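Local atomic coordinates of uncharacterized protein (Bacteroides ovatus, PDB entry 4IRT), a protein that is of unknown function but carries a BNR repeat-like, beta-propeller-type domain and has been proposed to be a neuraminidase. Residues A[207-211]-A[238-244]. Residues are numbered along the deposited sequence; the frame is centred on the assembly and turned at random.
Sequences HDICY and AEYACRL
A classic beta bulge marks the pairing of Ile209 with Ala241 and Cys242, where the outermost strand 239-242 runs antiparallel to strand 206-214 in a four-stranded sheet, consistent with one blade of a beta-propeller. Ile209 O takes the amide of Cys242 at 3.1 Å, nearly straight, and that of Ala241 in a weak, bent bond, while Ile209 N gives its hydrogen to Cys242 O. Past the bulge, Cys210 and Tyr240 form a non-hydrogen-bonded pair with their side chains on one face of the sheet. Cys210 SG sits over one face of the Tyr240 ring, 3.7 Å from its centroid and shifted toward the rim beside CE2; in one of its two conformers the Arg243 guanidinium lies over the opposite face, so that contact is not certain. The phenol OH is held beyond the pair by Leu235 O and Trp197 NE1.

Asp208 secures the other end. Its N bonds to Leu244 O, and Leu244 N returns a bond to Asp208 OD1, 3.1 Å away on the anti side and tilted out of the carboxylate plane. With CG beside its own backbone N (chi1 -62°), the carboxylate reaches Leu244 on one oxygen and His207 on the other, its plane 81° from that of the Tyr240 ring. His207 ND1 meets Asp208 OD2 at 2.8 Å, in the imidazole plane but from above the carboxylate plane, and NE2 continues to Glu199. Replacing this aspartate with an alanine is likely to leave Leu244 N and His207 ND1 without the carboxylate they share, and the imidazole freer to turn. On the reverse face, Ile209 CD1 lies 4.1 Å from Leu244 CD1, the two side chains running alongside each other and both touching Trp270 of strand 264-271.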
loop_
_atom_site.group_PDB
_atom_site.type_symbol
_atom_site.label_atom_id
_atom_site.label_comp_id
_atom_site.label_asym_id
_atom_site.label_seq_id
_atom_site.Cartn_x
_atom_site.Cartn_y
_atom_site.Cartn_z
ATOM N N HIS A 207 -14.905 11.549 0.535
ATOM C CA HIS A 207 -16.172 10.876 0.355
ATOM C C HIS A 207 -16.096 9.807 -0.718
ATOM O O HIS A 207 -15.337 9.943 -1.688
ATOM C CB HIS A 207 -17.275 11.889 0.031
ATOM C CG HIS A 207 -17.035 12.699 -1.209
ATOM N ND1 HIS A 207 -17.554 12.348 -2.439
ATOM C CD2 HIS A 207 -16.375 13.864 -1.401
ATOM C CE1 HIS A 207 -17.211 13.257 -3.337
ATOM N NE2 HIS A 207 -16.491 14.189 -2.733
ATOM N N ASP A 208 -16.905 8.759 -0.518
ATOM C CA ASP A 208 -17.120 7.657 -1.466
ATOM C C ASP A 208 -15.918 6.726 -1.655
ATOM O O ASP A 208 -14.777 7.089 -1.367
ATOM C CB ASP A 208 -17.575 8.208 -2.841
ATOM C CG ASP A 208 -18.890 8.959 -2.754
ATOM O OD1 ASP A 208 -19.864 8.435 -2.154
ATOM O OD2 ASP A 208 -18.959 10.093 -3.283
ATOM N N ILE A 209 -16.224 5.506 -2.092
ATOM C CA ILE A 209 -15.246 4.530 -2.547
ATOM C C ILE A 209 -15.618 4.087 -3.951
ATOM O O ILE A 209 -16.713 3.527 -4.174
ATOM C CB ILE A 209 -15.161 3.294 -1.612
ATOM C CG1 ILE A 209 -14.923 3.752 -0.155
ATOM C CG2 ILE A 209 -14.048 2.355 -2.087
ATOM C CD1 ILE A 209 -14.725 2.641 0.863
ATOM N N CYS A 210 -14.698 4.300 -4.883
ATOM C CA CYS A 210 -14.927 4.023 -6.303
ATOM C C CYS A 210 -13.968 2.921 -6.791
ATOM O O CYS A 210 -12.985 2.619 -6.146
ATOM C CB CYS A 210 -14.723 5.295 -7.138
ATOM S SG CYS A 210 -15.878 6.651 -6.747
ATOM N N TYR A 211 -14.237 2.354 -7.964
ATOM C CA TYR A 211 -13.527 1.157 -8.404
ATOM C C TYR A 211 -13.409 1.103 -9.926
ATOM O O TYR A 211 -14.322 1.488 -10.621
ATOM C CB TYR A 211 -14.271 -0.082 -7.923
ATOM C CG TYR A 211 -13.668 -1.371 -8.421
ATOM C CD1 TYR A 211 -12.555 -1.932 -7.783
ATOM C CD2 TYR A 211 -14.198 -2.034 -9.510
ATOM C CE1 TYR A 211 -11.983 -3.103 -8.245
ATOM C CE2 TYR A 211 -13.618 -3.197 -9.989
ATOM C CZ TYR A 211 -12.531 -3.748 -9.340
ATOM O OH TYR A 211 -11.973 -4.937 -9.763
ATOM N N ALA A 238 -17.835 7.310 -12.522
ATOM C CA ALA A 238 -17.147 6.309 -11.708
ATOM C C ALA A 238 -18.134 5.263 -11.200
ATOM O O ALA A 238 -19.289 5.590 -10.924
ATOM C CB ALA A 238 -16.465 6.974 -10.532
ATOM N N GLU A 239 -17.641 4.035 -11.027
ATOM C CA GLU A 239 -18.377 3.004 -10.354
ATOM C C GLU A 239 -18.238 3.228 -8.849
ATOM O O GLU A 239 -17.126 3.254 -8.331
ATOM C CB GLU A 239 -17.884 1.596 -10.724
ATOM C CG GLU A 239 -18.704 0.520 -10.004
ATOM C CD GLU A 239 -18.347 -0.912 -10.327
ATOM O OE1 GLU A 239 -17.400 -1.186 -11.120
ATOM O OE2 GLU A 239 -19.059 -1.783 -9.750
ATOM N N TYR A 240 -19.364 3.342 -8.144
ATOM C CA TYR A 240 -19.350 3.472 -6.694
ATOM C C TYR A 240 -19.443 2.109 -6.027
ATOM O O TYR A 240 -20.504 1.480 -5.991
ATOM C CB TYR A 240 -20.440 4.455 -6.237
ATOM C CG TYR A 240 -20.015 5.857 -6.658
ATOM C CD1 TYR A 240 -20.211 6.303 -7.978
ATOM C CD2 TYR A 240 -19.311 6.677 -5.790
ATOM C CE1 TYR A 240 -19.745 7.547 -8.399
ATOM C CE2 TYR A 240 -18.866 7.939 -6.193
ATOM C CZ TYR A 240 -19.080 8.362 -7.500
ATOM O OH TYR A 240 -18.593 9.588 -7.887
ATOM N N ALA A 241 -18.332 1.686 -5.448
ATOM C CA ALA A 241 -18.313 0.483 -4.623
ATOM C C ALA A 241 -19.066 0.694 -3.307
ATOM O O ALA A 241 -19.749 -0.218 -2.820
ATOM C CB ALA A 241 -16.896 0.032 -4.357
ATOM N N CYS A 242 -18.958 1.893 -2.748
ATOM C CA CYS A 242 -19.671 2.229 -1.517
ATOM C C CYS A 242 -19.852 3.722 -1.468
ATOM O O CYS A 242 -18.853 4.484 -1.474
ATOM C CB CYS A 242 -18.944 1.706 -0.274
ATOM S SG CYS A 242 -19.912 1.833 1.273
ATOM N N ARG A 243 -21.118 4.148 -1.433
ATOM C CA ARG A 243 -21.425 5.564 -1.291
ATOM C C ARG A 243 -21.363 5.983 0.161
ATOM O O ARG A 243 -22.078 5.456 1.004
ATOM C CB ARG A 243 -22.787 5.914 -1.866
ATOM C CG ARG A 243 -22.800 5.829 -3.371
ATOM C CD ARG A 243 -23.558 6.969 -3.996
ATOM N NE ARG A 243 -23.809 6.648 -5.386
ATOM C CZ ARG A 243 -23.371 7.367 -6.399
ATOM N NH1 ARG A 243 -22.690 8.475 -6.178
ATOM N NH2 ARG A 243 -23.649 6.976 -7.630
ATOM N N LEU A 244 -20.493 6.955 0.449
ATOM C CA LEU A 244 -20.260 7.415 1.804
ATOM C C LEU A 244 -20.088 8.907 1.793
ATOM O O LEU A 244 -19.329 9.432 0.968
ATOM C CB LEU A 244 -18.970 6.772 2.358
ATOM C CG LEU A 244 -19.069 5.277 2.627
ATOM C CD1 LEU A 244 -17.681 4.678 2.802
ATOM C CD2 LEU A 244 -19.948 5.005 3.843
#